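Local structure of alpha-L-arabinofuranosidase B (Aspergillus kawachii, 6SXT) at residues Thr351-Asn356 and Leu406-Asp411; Gly379-Gln384 and Phe416-Thr421; Ile398-Phe403 and Ser437-Thr442; Pro441-Arg446 and Gly459-Asp464. The protein hydrolyses terminal non-reducing alpha-L-arabinofuranosyl residues from arabinoxylan, L-arabinan and arabinogalactan, and carries an arabinose-binding domain beside its catalytic domain. All coordinates share one frame; numbering follows the deposited sequence.

Contact 1. Residues Thr351-Asn356 and Leu406-Asp411. With SO4 (sulfate ion), chain F; EDO (1,2-ethanediol), chain B.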
loop_
_atom_site.group_PDB
_atom_site.type_symbol
_atom_site.label_atom_id
_atom_site.label_comp_id
_atom_site.label_asym_id
_atom_site.label_seq_id
_atom_site.Cartn_x
_atom_site.Cartn_y
_atom_site.Cartn_z
ATOM N N THR A 351 -9.985 21.537 -20.985
ATOM C CA THR A 351 -10.851 21.671 -22.204
ATOM C C THR A 351 -11.800 20.488 -22.153
ATOM O O THR A 351 -11.358 19.344 -22.412
ATOM C CB THR A 351 -10.037 21.687 -23.485
ATOM O OG1 THR A 351 -9.023 22.677 -23.330
ATOM C CG2 THR A 351 -10.937 22.014 -24.666
ATOM N N ASP A 352 -13.022 20.718 -21.708
ATOM C CA ASP A 352 -13.982 19.647 -21.370
ATOM C C ASP A 352 -13.276 18.659 -20.408
ATOM O O ASP A 352 -12.798 19.144 -19.383
ATOM C CB ASP A 352 -14.543 19.039 -22.653
ATOM C CG ASP A 352 -15.405 20.107 -23.349
ATOM O OD1 ASP A 352 -16.061 20.871 -22.631
ATOM O OD2 ASP A 352 -15.346 20.130 -24.566
ATOM N N THR A 353 -13.229 17.376 -20.714
ATOM C CA THR A 353 -12.668 16.407 -19.712
ATOM C C THR A 353 -11.150 16.417 -19.725
ATOM O O THR A 353 -10.593 15.804 -18.740
ATOM C CB THR A 353 -13.135 14.978 -19.948
ATOM O OG1 THR A 353 -12.650 14.503 -21.189
ATOM C CG2 THR A 353 -14.644 14.875 -19.897
ATOM N N THR A 354 -10.469 16.998 -20.704
ATOM C CA THR A 354 -8.998 16.963 -20.795
ATOM C C THR A 354 -8.422 18.011 -19.840
ATOM O O THR A 354 -8.549 19.230 -20.066
ATOM C CB THR A 354 -8.479 17.205 -22.211
ATOM O OG1 THR A 354 -9.047 16.220 -23.063
ATOM C CG2 THR A 354 -6.979 17.091 -22.281
ATOM N N VAL A 355 -7.676 17.580 -18.813
ATOM C CA VAL A 355 -6.909 18.529 -17.986
ATOM C C VAL A 355 -5.579 18.826 -18.675
ATOM O O VAL A 355 -4.859 17.896 -19.141
ATOM C CB VAL A 355 -6.724 17.938 -16.563
ATOM C CG1 VAL A 355 -5.973 18.909 -15.703
ATOM C CG2 VAL A 355 -8.056 17.546 -15.964
ATOM N N ASN A 356 -5.251 20.101 -18.799
ATOM C CA ASN A 356 -4.113 20.564 -19.615
ATOM C C ASN A 356 -3.459 21.760 -18.964
ATOM O O ASN A 356 -3.883 22.213 -17.894
ATOM C CB ASN A 356 -4.535 20.785 -21.087
ATOM C CG ASN A 356 -5.755 21.680 -21.275
ATOM O OD1 ASN A 356 -6.487 21.440 -22.270
ATOM N ND2 ASN A 356 -5.923 22.663 -20.428
ATOM N N LEU A 406 -8.271 13.693 -15.744
ATOM C CA LEU A 406 -9.533 14.015 -16.440
ATOM C C LEU A 406 -10.411 14.762 -15.480
ATOM O O LEU A 406 -10.293 14.643 -14.261
ATOM C CB LEU A 406 -10.260 12.762 -16.890
ATOM C CG LEU A 406 -9.520 11.808 -17.830
ATOM C CD1 LEU A 406 -10.447 10.662 -18.132
ATOM C CD2 LEU A 406 -9.022 12.473 -19.115
ATOM N N LEU A 407 -11.247 15.660 -16.021
ATOM C CA LEU A 407 -12.272 16.314 -15.226
ATOM C C LEU A 407 -13.581 15.556 -15.406
ATOM O O LEU A 407 -14.196 15.646 -16.514
ATOM C CB LEU A 407 -12.434 17.790 -15.647
ATOM C CG LEU A 407 -13.506 18.543 -14.881
ATOM C CD1 LEU A 407 -13.179 18.646 -13.388
ATOM C CD2 LEU A 407 -13.678 19.948 -15.439
ATOM N N ASN A 408 -14.012 14.834 -14.379
ATOM C CA ASN A 408 -15.188 13.955 -14.432
ATOM C C ASN A 408 -16.088 14.245 -13.258
ATOM O O ASN A 408 -15.637 14.700 -12.160
ATOM C CB ASN A 408 -14.823 12.463 -14.475
ATOM C CG ASN A 408 -14.094 11.965 -15.691
ATOM O OD1 ASN A 408 -13.347 10.977 -15.621
ATOM N ND2 ASN A 408 -14.288 12.544 -16.884
ATOM N N ALA A 409 -17.377 13.988 -13.433
ATOM C CA ALA A 409 -18.356 14.177 -12.373
ATOM C C ALA A 409 -18.174 13.096 -11.285
ATOM O O ALA A 409 -18.081 11.913 -11.624
ATOM C CB ALA A 409 -19.760 14.129 -12.943
ATOM N N ASN A 410 -18.244 13.526 -10.052
ATOM C CA ASN A 410 -18.262 12.608 -8.884
ATOM C C ASN A 410 -19.508 11.729 -8.999
ATOM O O ASN A 410 -20.593 12.280 -8.988
ATOM C CB ASN A 410 -18.274 13.405 -7.616
ATOM C CG ASN A 410 -18.292 12.566 -6.346
ATOM O OD1 ASN A 410 -18.092 11.367 -6.403
ATOM N ND2 ASN A 410 -18.560 13.238 -5.245
ATOM N N ASP A 411 -19.331 10.415 -9.102
ATOM C CA ASP A 411 -20.421 9.414 -9.199
ATOM C C ASP A 411 -20.665 8.748 -7.831
ATOM O O ASP A 411 -21.467 7.830 -7.794
ATOM C CB ASP A 411 -20.070 8.493 -10.343
ATOM C CG ASP A 411 -18.896 7.572 -10.019
ATOM O OD1 ASP A 411 -18.392 7.671 -8.866
ATOM O OD2 ASP A 411 -18.438 6.897 -10.941
HETATM S S SO4 F . -18.304 13.304 -16.896
HETATM O O1 SO4 F . -19.205 14.312 -16.453
HETATM O O2 SO4 F . -17.197 13.847 -17.578
HETATM O O3 SO4 F . -18.938 12.456 -17.847
HETATM O O4 SO4 F . -17.874 12.508 -15.739
HETATM C C1 EDO B . -23.774 11.011 -6.096
HETATM O O1 EDO B . -23.903 10.246 -7.264
HETATM C C2 EDO B . -23.099 12.296 -6.366
HETATM O O2 EDO B . -22.779 12.999 -5.187
#
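V355 lays its CG2 methyl over the peptide between L406 and L407, 3.7 Å from L406 C, and its first torsion explains the reach: CG1 stands anti to the backbone N (chi1 -179°), which leaves CG2 beside that N and facing the neighbouring backbone. The polar link between the segments is one backbone hydrogen bond, L407 N to T353 O at 2.8 Å, with 160° at the hydrogen. The same carbonyl oxygen lies 3.1 Å from L406 CA in a CA-H...O contact, so two successive residues converge on it. This is a single beta bridge, T354 with L406, formed where the type II' turn T351-T354 delivers its chain into strand 354-359. At the outer end, T353 CG2 packs 3.8 Å from N408 ND2. A sulfate, probably from the crystallisation liquor, sits beside them: A409 N donates to its O4 (2.8 Å) and N408 ND2 to its O2 (3.3 Å), while N408 OD1 takes a bond from R399. In the arabinose-binding domain the bridge thus joins two beta hairpins, 346-351/354-359 and 396-401/404-409; V355 also packs on I348 and L405, and N408 reaches F416 of helix 414-419.

Contact 2. Residues Gly379-Gln384 and Phe416-Thr421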
loop_
_atom_site.group_PDB
_atom_site.type_symbol
_atom_site.label_atom_id
_atom_site.label_comp_id
_atom_site.label_asym_id
_atom_site.label_seq_id
_atom_site.Cartn_x
_atom_site.Cartn_y
_atom_site.Cartn_z
ATOM N N GLY A 379 -10.487 15.973 0.849
ATOM C CA GLY A 379 -10.257 14.819 -0.017
ATOM C C GLY A 379 -11.386 13.828 0.053
ATOM O O GLY A 379 -11.827 13.407 1.166
ATOM N N LEU A 380 -11.817 13.392 -1.101
ATOM C CA LEU A 380 -12.995 12.515 -1.191
ATOM C C LEU A 380 -12.691 11.155 -0.560
ATOM O O LEU A 380 -13.664 10.526 -0.100
ATOM C CB LEU A 380 -13.429 12.395 -2.640
ATOM C CG LEU A 380 -14.020 13.687 -3.240
ATOM C CD1 LEU A 380 -14.238 13.513 -4.686
ATOM C CD2 LEU A 380 -15.345 14.023 -2.555
ATOM N N ALA A 381 -11.458 10.656 -0.671
ATOM C CA ALA A 381 -11.120 9.334 -0.068
ATOM C C ALA A 381 -10.260 9.437 1.184
ATOM O O ALA A 381 -10.036 8.390 1.829
ATOM C CB ALA A 381 -10.426 8.478 -1.081
ATOM N N ASN A 382 -9.789 10.613 1.523
ATOM C CA ASN A 382 -8.915 10.786 2.697
ATOM C C ASN A 382 -9.045 12.216 3.178
ATOM O O ASN A 382 -8.721 13.113 2.398
ATOM C CB ASN A 382 -7.465 10.403 2.407
ATOM C CG ASN A 382 -6.685 10.461 3.702
ATOM O OD1 ASN A 382 -6.449 11.535 4.250
ATOM N ND2 ASN A 382 -6.299 9.293 4.220
ATOM N N SER A 383 -9.507 12.394 4.407
ATOM C CA SER A 383 -9.843 13.749 4.895
ATOM C C SER A 383 -8.612 14.606 5.202
ATOM O O SER A 383 -8.789 15.790 5.431
ATOM C CB SER A 383 -10.755 13.649 6.103
ATOM O OG SER A 383 -10.010 13.086 7.141
ATOM N N GLN A 384 -7.369 14.074 5.212
ATOM C CA GLN A 384 -6.145 14.894 5.342
ATOM C C GLN A 384 -5.762 15.516 4.001
ATOM O O GLN A 384 -5.089 16.498 3.965
ATOM C CB GLN A 384 -4.876 14.068 5.669
ATOM C CG GLN A 384 -4.867 13.296 6.931
ATOM C CD GLN A 384 -3.418 12.882 7.168
ATOM O OE1 GLN A 384 -2.501 13.690 7.035
ATOM N NE2 GLN A 384 -3.314 11.603 7.449
ATOM N N PHE A 416 -14.044 6.401 -7.728
ATOM C CA PHE A 416 -13.898 7.818 -8.097
ATOM C C PHE A 416 -13.216 8.595 -6.976
ATOM O O PHE A 416 -12.279 9.358 -7.222
ATOM C CB PHE A 416 -15.277 8.439 -8.381
ATOM C CG PHE A 416 -15.154 9.852 -8.866
ATOM C CD1 PHE A 416 -14.937 10.896 -8.005
ATOM C CD2 PHE A 416 -15.132 10.072 -10.239
ATOM C CE1 PHE A 416 -14.768 12.180 -8.500
ATOM C CE2 PHE A 416 -14.934 11.346 -10.737
ATOM C CZ PHE A 416 -14.768 12.374 -9.852
ATOM N N HIS A 417 -13.679 8.431 -5.752
ATOM C CA HIS A 417 -13.132 9.141 -4.578
ATOM C C HIS A 417 -11.616 8.933 -4.531
ATOM O O HIS A 417 -10.862 9.914 -4.346
ATOM C CB HIS A 417 -13.765 8.677 -3.276
ATOM C CG HIS A 417 -15.215 9.036 -3.128
ATOM N ND1 HIS A 417 -15.969 8.505 -2.106
ATOM C CD2 HIS A 417 -16.033 9.835 -3.857
ATOM C CE1 HIS A 417 -17.208 9.003 -2.164
ATOM N NE2 HIS A 417 -17.292 9.796 -3.217
ATOM N N GLU A 418 -11.214 7.678 -4.657
ATOM C CA GLU A 418 -9.762 7.336 -4.568
ATOM C C GLU A 418 -8.987 7.955 -5.723
ATOM O O GLU A 418 -7.876 8.509 -5.494
ATOM C CB GLU A 418 -9.565 5.819 -4.538
ATOM C CG GLU A 418 -10.135 5.192 -3.266
ATOM C CD GLU A 418 -9.816 3.729 -3.000
ATOM O OE1 GLU A 418 -9.484 3.011 -3.924
ATOM O OE2 GLU A 418 -9.999 3.335 -1.846
ATOM N N ASP A 419 -9.563 7.925 -6.942
ATOM C CA ASP A 419 -8.905 8.431 -8.165
ATOM C C ASP A 419 -8.852 9.967 -8.136
ATOM O O ASP A 419 -8.118 10.553 -8.942
ATOM C CB ASP A 419 -9.745 8.049 -9.401
ATOM C CG ASP A 419 -9.832 6.580 -9.799
ATOM O OD1 ASP A 419 -9.031 5.748 -9.247
ATOM O OD2 ASP A 419 -10.671 6.270 -10.760
ATOM N N ALA A 420 -9.608 10.609 -7.252
ATOM C CA ALA A 420 -9.758 12.089 -7.207
ATOM C C ALA A 420 -9.137 12.698 -5.951
ATOM O O ALA A 420 -9.374 13.862 -5.648
ATOM C CB ALA A 420 -11.229 12.459 -7.318
ATOM N N THR A 421 -8.353 11.927 -5.181
ATOM C CA THR A 421 -7.766 12.445 -3.932
ATOM C C THR A 421 -6.265 12.609 -4.106
ATOM O O THR A 421 -5.594 11.672 -4.563
ATOM C CB THR A 421 -8.111 11.514 -2.767
ATOM O OG1 THR A 421 -9.525 11.435 -2.631
ATOM C CG2 THR A 421 -7.560 12.001 -1.459
#
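The loop G379-Q384 runs past the C-terminal end of helix 414-419, with CA atoms 4.8 Å apart at L380 and H417 and 5.2 Å at G379 and T421; A420 is the first residue to leave helical phi/psi. Both pieces belong to the beta-trefoil arabinose-binding domain, where the loop connects strands 374-378 and 386-390, and the helix carries D419, a substrate-binding residue that salt-bridges R399. T421 OG1 makes the hydrogen bond of the crossing, accepting from A381 N at 2.9 Å with 153° at the hydrogen, and donates to H417 O at 2.7 Å, so one hydroxyl ties the loop to the last helical turn. With chi1 at -60°, OG1 stands beside its own backbone N, while CG2 faces the loop between G379 and N382. L380 supplies the apolar part: its CB rests on H417 CB, and its CD1 lies against both A420 CB and the edge of the F416 ring at CE1, each 4.1 Å away. A381 CB sits over the backbone at H417 and E418. H417 O itself receives two donors, T421 OG1 and A420 N, from opposite faces of its carbonyl plane.

Contact 3. Residues Ile398-Phe403 and Ser437-Thr442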
loop_
_atom_site.group_PDB
_atom_site.type_symbol
_atom_site.label_atom_id
_atom_site.label_comp_id
_atom_site.label_asym_id
_atom_site.label_seq_id
_atom_site.Cartn_x
_atom_site.Cartn_y
_atom_site.Cartn_z
ATOM N N ILE A 398 -10.900 16.790 -10.685
ATOM C CA ILE A 398 -9.705 16.200 -11.310
ATOM C C ILE A 398 -9.541 14.779 -10.751
ATOM O O ILE A 398 -9.515 14.615 -9.523
ATOM C CB ILE A 398 -8.449 17.047 -11.060
ATOM C CG1 ILE A 398 -8.655 18.491 -11.563
ATOM C CG2 ILE A 398 -7.283 16.345 -11.730
ATOM C CD1 ILE A 398 -7.438 19.377 -11.460
ATOM N N ARG A 399 -9.494 13.806 -11.644
ATOM C CA ARG A 399 -9.309 12.382 -11.269
ATOM C C ARG A 399 -8.334 11.784 -12.252
ATOM O O ARG A 399 -8.260 12.177 -13.431
ATOM C CB ARG A 399 -10.651 11.651 -11.209
ATOM C CG ARG A 399 -11.371 11.531 -12.556
ATOM C CD ARG A 399 -10.962 10.353 -13.404
ATOM N NE ARG A 399 -11.315 9.087 -12.813
ATOM C CZ ARG A 399 -12.529 8.569 -12.767
ATOM N NH1 ARG A 399 -13.540 9.136 -13.430
ATOM N NH2 ARG A 399 -12.781 7.485 -12.054
ATOM N N HIS A 400 -7.580 10.789 -11.814
ATOM C CA HIS A 400 -6.763 10.030 -12.762
ATOM C C HIS A 400 -7.551 8.833 -13.303
ATOM O O HIS A 400 -8.376 8.216 -12.585
ATOM C CB HIS A 400 -5.386 9.676 -12.161
ATOM C CG HIS A 400 -5.406 8.752 -10.983
ATOM N ND1 HIS A 400 -5.508 7.389 -11.143
ATOM C CD2 HIS A 400 -5.220 9.013 -9.681
ATOM C CE1 HIS A 400 -5.417 6.834 -9.940
ATOM N NE2 HIS A 400 -5.291 7.821 -9.018
ATOM N N TYR A 401 -7.245 8.478 -14.540
ATOM C CA TYR A 401 -7.876 7.375 -15.279
ATOM C C TYR A 401 -6.914 6.964 -16.374
ATOM O O TYR A 401 -6.517 7.789 -17.225
ATOM C CB TYR A 401 -9.210 7.852 -15.887
ATOM C CG TYR A 401 -9.989 6.708 -16.446
ATOM C CD1 TYR A 401 -9.772 6.248 -17.725
ATOM C CD2 TYR A 401 -10.912 6.064 -15.649
ATOM C CE1 TYR A 401 -10.495 5.167 -18.211
ATOM C CE2 TYR A 401 -11.640 4.989 -16.121
ATOM C CZ TYR A 401 -11.421 4.553 -17.409
ATOM O OH TYR A 401 -12.116 3.483 -17.868
ATOM N N ASN A 402 -6.455 5.714 -16.330
ATOM C CA ASN A 402 -5.335 5.278 -17.181
ATOM C C ASN A 402 -4.152 6.234 -16.983
ATOM O O ASN A 402 -3.358 6.468 -17.896
ATOM C CB ASN A 402 -5.721 5.219 -18.670
ATOM C CG ASN A 402 -6.520 3.980 -19.001
ATOM O OD1 ASN A 402 -6.351 2.943 -18.354
ATOM N ND2 ASN A 402 -7.435 4.098 -19.967
ATOM N N PHE A 403 -4.046 6.831 -15.779
ATOM C CA PHE A 403 -2.948 7.737 -15.370
ATOM C C PHE A 403 -2.927 9.063 -16.144
ATOM O O PHE A 403 -1.989 9.852 -15.977
ATOM C CB PHE A 403 -1.579 7.052 -15.468
ATOM C CG PHE A 403 -1.501 5.797 -14.625
ATOM C CD1 PHE A 403 -1.893 5.808 -13.295
ATOM C CD2 PHE A 403 -1.122 4.614 -15.190
ATOM C CE1 PHE A 403 -1.835 4.641 -12.534
ATOM C CE2 PHE A 403 -1.000 3.467 -14.414
ATOM C CZ PHE A 403 -1.408 3.488 -13.117
ATOM N N SER A 437 -0.729 11.536 -5.848
ATOM C CA SER A 437 -1.927 10.682 -5.865
ATOM C C SER A 437 -2.015 9.947 -4.527
ATOM O O SER A 437 -1.042 9.284 -4.163
ATOM C CB SER A 437 -1.929 9.754 -7.001
ATOM O OG SER A 437 -2.951 8.758 -6.865
ATOM N N TRP A 438 -3.149 10.021 -3.834
ATOM C CA TRP A 438 -3.351 9.189 -2.635
ATOM C C TRP A 438 -3.385 7.725 -3.015
ATOM O O TRP A 438 -2.771 6.889 -2.316
ATOM C CB TRP A 438 -4.655 9.582 -1.948
ATOM C CG TRP A 438 -4.918 8.718 -0.755
ATOM C CD1 TRP A 438 -4.392 8.863 0.497
ATOM C CD2 TRP A 438 -5.653 7.495 -0.746
ATOM N NE1 TRP A 438 -4.770 7.814 1.284
ATOM C CE2 TRP A 438 -5.544 6.960 0.554
ATOM C CE3 TRP A 438 -6.374 6.800 -1.706
ATOM C CZ2 TRP A 438 -6.129 5.747 0.909
ATOM C CZ3 TRP A 438 -6.971 5.614 -1.357
ATOM C CH2 TRP A 438 -6.806 5.061 -0.083
ATOM N N SER A 439 -4.070 7.345 -4.102
ATOM C CA SER A 439 -4.287 5.924 -4.386
ATOM C C SER A 439 -3.037 5.307 -5.067
ATOM O O SER A 439 -2.819 4.097 -4.925
ATOM C CB SER A 439 -5.527 5.711 -5.186
ATOM O OG SER A 439 -5.431 6.367 -6.433
ATOM N N TYR A 440 -2.251 6.106 -5.770
ATOM C CA TYR A 440 -1.011 5.672 -6.447
ATOM C C TYR A 440 0.091 6.627 -6.063
ATOM O O TYR A 440 0.461 7.538 -6.818
ATOM C CB TYR A 440 -1.158 5.624 -7.977
ATOM C CG TYR A 440 -1.948 4.491 -8.532
ATOM C CD1 TYR A 440 -3.340 4.473 -8.438
ATOM C CD2 TYR A 440 -1.305 3.424 -9.177
ATOM C CE1 TYR A 440 -4.080 3.443 -9.015
ATOM C CE2 TYR A 440 -2.034 2.386 -9.714
ATOM C CZ TYR A 440 -3.405 2.432 -9.682
ATOM O OH TYR A 440 -4.128 1.417 -10.259
ATOM N N PRO A 441 0.659 6.495 -4.832
ATOM C CA PRO A 441 1.600 7.491 -4.354
ATOM C C PRO A 441 2.976 7.547 -5.004
ATOM O O PRO A 441 3.747 8.439 -4.693
ATOM C CB PRO A 441 1.694 7.205 -2.849
ATOM C CG PRO A 441 1.339 5.730 -2.767
ATOM C CD PRO A 441 0.245 5.519 -3.807
ATOM N N THR A 442 3.204 6.657 -5.954
ATOM C CA THR A 442 4.367 6.808 -6.845
ATOM C C THR A 442 4.108 7.880 -7.925
ATOM O O THR A 442 5.041 8.199 -8.657
ATOM C CB THR A 442 4.714 5.514 -7.573
ATOM O OG1 THR A 442 3.566 5.023 -8.286
ATOM C CG2 THR A 442 5.155 4.454 -6.574
HETATM O O HOH W 1 -5.498 9.484 -6.226
#
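H400 and F403 converge on Y440 with rings turned nearly perpendicular to it. F403 meets Y440 edge-to-face: CE1 stands 3.5 Å above one face of the tyrosine, offset toward its rim, with centroids 5.1 Å apart and planes at 81°. H400 comes in obliquely, its CE1 3.5 Å from Y440 CD1. The histidine's chi1 of 65° places CG between the backbone N and carbonyl carbon, and from there the imidazole projects across to the serine loop. NE2 donates to S439 OG at 3.0 Å, the acceptor lying only 5° out of the ring plane. S437 OG donates to a water at 2.7 Å and accepts from Y440 N, closing an ST motif. H400 and F403 bind substrate in this domain; here H400 ND1 and F403 N hydrogen-bond a di(hydroxyethyl)ether, probably from the crystallisation liquor. Bonds at both NE2 and ND1 would restrain rotation of the imidazole, consistent with ND1 being turned to the sugar site.

Contact 4. Residues Pro441-Arg446 and Gly459-Asp464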
loop_
_atom_site.group_PDB
_atom_site.type_symbol
_atom_site.label_atom_id
_atom_site.label_comp_id
_atom_site.label_asym_id
_atom_site.label_seq_id
_atom_site.Cartn_x
_atom_site.Cartn_y
_atom_site.Cartn_z
ATOM N N PRO A 441 0.659 6.495 -4.832
ATOM C CA PRO A 441 1.600 7.491 -4.354
ATOM C C PRO A 441 2.976 7.547 -5.004
ATOM O O PRO A 441 3.747 8.439 -4.693
ATOM C CB PRO A 441 1.694 7.205 -2.849
ATOM C CG PRO A 441 1.339 5.730 -2.767
ATOM C CD PRO A 441 0.245 5.519 -3.807
ATOM N N THR A 442 3.204 6.657 -5.954
ATOM C CA THR A 442 4.367 6.808 -6.845
ATOM C C THR A 442 4.108 7.880 -7.925
ATOM O O THR A 442 5.041 8.199 -8.657
ATOM C CB THR A 442 4.714 5.514 -7.573
ATOM O OG1 THR A 442 3.566 5.023 -8.286
ATOM C CG2 THR A 442 5.155 4.454 -6.574
ATOM N N ARG A 443 2.869 8.359 -7.994
ATOM C CA ARG A 443 2.480 9.287 -9.086
ATOM C C ARG A 443 2.005 10.620 -8.566
ATOM O O ARG A 443 1.420 10.713 -7.490
ATOM C CB ARG A 443 1.419 8.599 -9.926
ATOM C CG ARG A 443 1.946 7.386 -10.687
ATOM C CD ARG A 443 0.870 6.620 -11.437
ATOM N NE ARG A 443 1.499 5.541 -12.179
ATOM C CZ ARG A 443 2.129 5.664 -13.352
ATOM N NH1 ARG A 443 2.136 6.808 -13.991
ATOM N NH2 ARG A 443 2.792 4.635 -13.861
ATOM N N TYR A 444 2.255 11.634 -9.394
ATOM C CA TYR A 444 2.046 13.039 -9.090
ATOM C C TYR A 444 1.388 13.741 -10.265
ATOM O O TYR A 444 1.617 13.334 -11.396
ATOM C CB TYR A 444 3.386 13.744 -8.869
ATOM C CG TYR A 444 4.121 13.341 -7.608
ATOM C CD1 TYR A 444 4.874 12.205 -7.562
ATOM C CD2 TYR A 444 4.047 14.137 -6.480
ATOM C CE1 TYR A 444 5.460 11.801 -6.373
ATOM C CE2 TYR A 444 4.687 13.785 -5.309
ATOM C CZ TYR A 444 5.413 12.623 -5.278
ATOM O OH TYR A 444 6.065 12.265 -4.098
ATOM N N PHE A 445 0.607 14.775 -9.971
ATOM C CA PHE A 445 0.250 15.744 -11.059
ATOM C C PHE A 445 1.526 16.054 -11.839
ATOM O O PHE A 445 2.519 16.494 -11.220
ATOM C CB PHE A 445 -0.289 17.076 -10.558
ATOM C CG PHE A 445 -1.764 17.184 -10.250
ATOM C CD1 PHE A 445 -2.492 16.203 -9.602
ATOM C CD2 PHE A 445 -2.438 18.337 -10.636
ATOM C CE1 PHE A 445 -3.826 16.383 -9.282
ATOM C CE2 PHE A 445 -3.769 18.516 -10.334
ATOM C CZ PHE A 445 -4.467 17.534 -9.687
ATOM N N ARG A 446 1.522 15.870 -13.153
ATOM C CA ARG A 446 2.722 16.103 -13.978
ATOM C C ARG A 446 2.262 16.570 -15.362
ATOM O O ARG A 446 1.469 15.840 -15.987
ATOM C CB ARG A 446 3.573 14.826 -14.091
ATOM C CG ARG A 446 4.932 15.031 -14.774
ATOM C CD ARG A 446 4.938 14.681 -16.280
ATOM N NE ARG A 446 6.219 15.152 -16.778
ATOM C CZ ARG A 446 7.352 14.450 -16.716
ATOM N NH1 ARG A 446 7.329 13.160 -16.451
ATOM N NH2 ARG A 446 8.494 15.061 -17.003
ATOM N N GLY A 459 9.220 5.330 -15.535
ATOM C CA GLY A 459 8.149 4.342 -15.614
ATOM C C GLY A 459 7.869 3.929 -17.028
ATOM O O GLY A 459 8.580 4.390 -17.951
ATOM N N VAL A 460 6.876 3.104 -17.193
ATOM C CA VAL A 460 6.589 2.502 -18.508
ATOM C C VAL A 460 5.794 3.465 -19.394
ATOM O O VAL A 460 5.720 3.150 -20.614
ATOM C CB VAL A 460 5.910 1.145 -18.369
ATOM C CG1 VAL A 460 6.751 0.174 -17.574
ATOM C CG2 VAL A 460 4.494 1.229 -17.812
ATOM N N GLN A 461 5.169 4.513 -18.862
ATOM C CA GLN A 461 4.385 5.436 -19.734
ATOM C C GLN A 461 5.360 6.467 -20.293
ATOM O O GLN A 461 6.302 6.928 -19.611
ATOM C CB GLN A 461 3.203 6.047 -18.970
ATOM C CG GLN A 461 2.075 5.040 -18.720
ATOM C CD GLN A 461 2.202 4.250 -17.454
ATOM O OE1 GLN A 461 1.621 3.163 -17.327
ATOM N NE2 GLN A 461 2.963 4.787 -16.510
ATOM N N THR A 462 5.059 7.022 -21.491
ATOM C CA THR A 462 5.928 8.084 -22.042
ATOM C C THR A 462 5.938 9.298 -21.106
ATOM O O THR A 462 6.996 9.904 -20.956
ATOM C CB THR A 462 5.496 8.464 -23.465
ATOM O OG1 THR A 462 4.125 8.846 -23.346
ATOM C CG2 THR A 462 5.719 7.316 -24.421
ATOM N N PHE A 463 4.822 9.598 -20.438
ATOM C CA PHE A 463 4.699 10.796 -19.581
ATOM C C PHE A 463 5.307 10.542 -18.179
ATOM O O PHE A 463 5.264 11.452 -17.368
ATOM C CB PHE A 463 3.240 11.213 -19.434
ATOM C CG PHE A 463 2.268 10.116 -19.112
ATOM C CD1 PHE A 463 2.102 9.652 -17.806
ATOM C CD2 PHE A 463 1.502 9.519 -20.111
ATOM C CE1 PHE A 463 1.169 8.674 -17.536
ATOM C CE2 PHE A 463 0.603 8.502 -19.837
ATOM C CZ PHE A 463 0.405 8.088 -18.538
ATOM N N ASP A 464 5.902 9.378 -17.969
ATOM C CA ASP A 464 6.722 9.108 -16.764
ATOM C C ASP A 464 8.167 9.475 -17.027
ATOM O O ASP A 464 9.049 9.123 -16.213
ATOM C CB ASP A 464 6.662 7.640 -16.351
ATOM C CG ASP A 464 5.299 7.065 -16.016
ATOM O OD1 ASP A 464 4.426 7.831 -15.579
ATOM O OD2 ASP A 464 5.116 5.839 -16.232
#
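R443 and D464 form the salt bridge of this contact. NH1 lies 3.0 Å from OD1 and meets it on the syn side, 21° out of the carboxylate plane, although the angle of 136° at the hydrogen makes the bond bent. The arginine reaches across with its chain extended from CG to NE, and its guanidinium and the carboxylate are inclined 50° to each other. NH1 also donates to A454 O, and D464 OD1 accepts from S456 N, so both charged ends are held to strand 451-455 and the turn after it.

Among the bonds to backbone, R446 NH1 donates to F463 O at 2.8 Å, approaching from above the carbonyl plane, and the same NH1 also donates to S465 O. A bend at chi2 brings the guanidinium there, and its NH2 forms a salt bridge with D472, a substrate-binding residue. The loop is closed on itself by Q461 N to D464 OD2 (2.9 Å) and by D464 N to Q461 O (3.0 Å).

Ring contacts are of two kinds. Within the loop, Q461 CB packs 3.4 Å above one face of the F463 ring, offset toward its rim. Guanidinium meets ring where F463 CE1 lies 4.1 Å from R443 NH1, and R443 makes a cation-pi contact with F403. Two buried arginines of 441-446 thus reach the loop between strand 451-455 and helix 469-472 in the sugar-binding beta-trefoil, consistent with R446 acting as a second-shell residue that positions D472.

Overall arrangement
All four contacts lie in the C-terminal arabinose-binding domain, a beta-trefoil. Contacts 1, 2 and 3 interleave along the chain, each opening before the previous one closes, whereas contact 4 begins on P441 and T442, where contact 3 ends. Contact 3 is central: its centre is 9 Å from that of contact 4, 10 Å from contact 2 and 13 Å from contact 1, and it touches all three. Strands 396-401 and 404-409 join it to contact 1, D419 O near H400 N to contact 2, and I398 against F445 to contact 4. F416 packs contact 2 on contact 1; contact 4 touches neither. Substrate-binding H400, F403 and D419 therefore sit within one connected network.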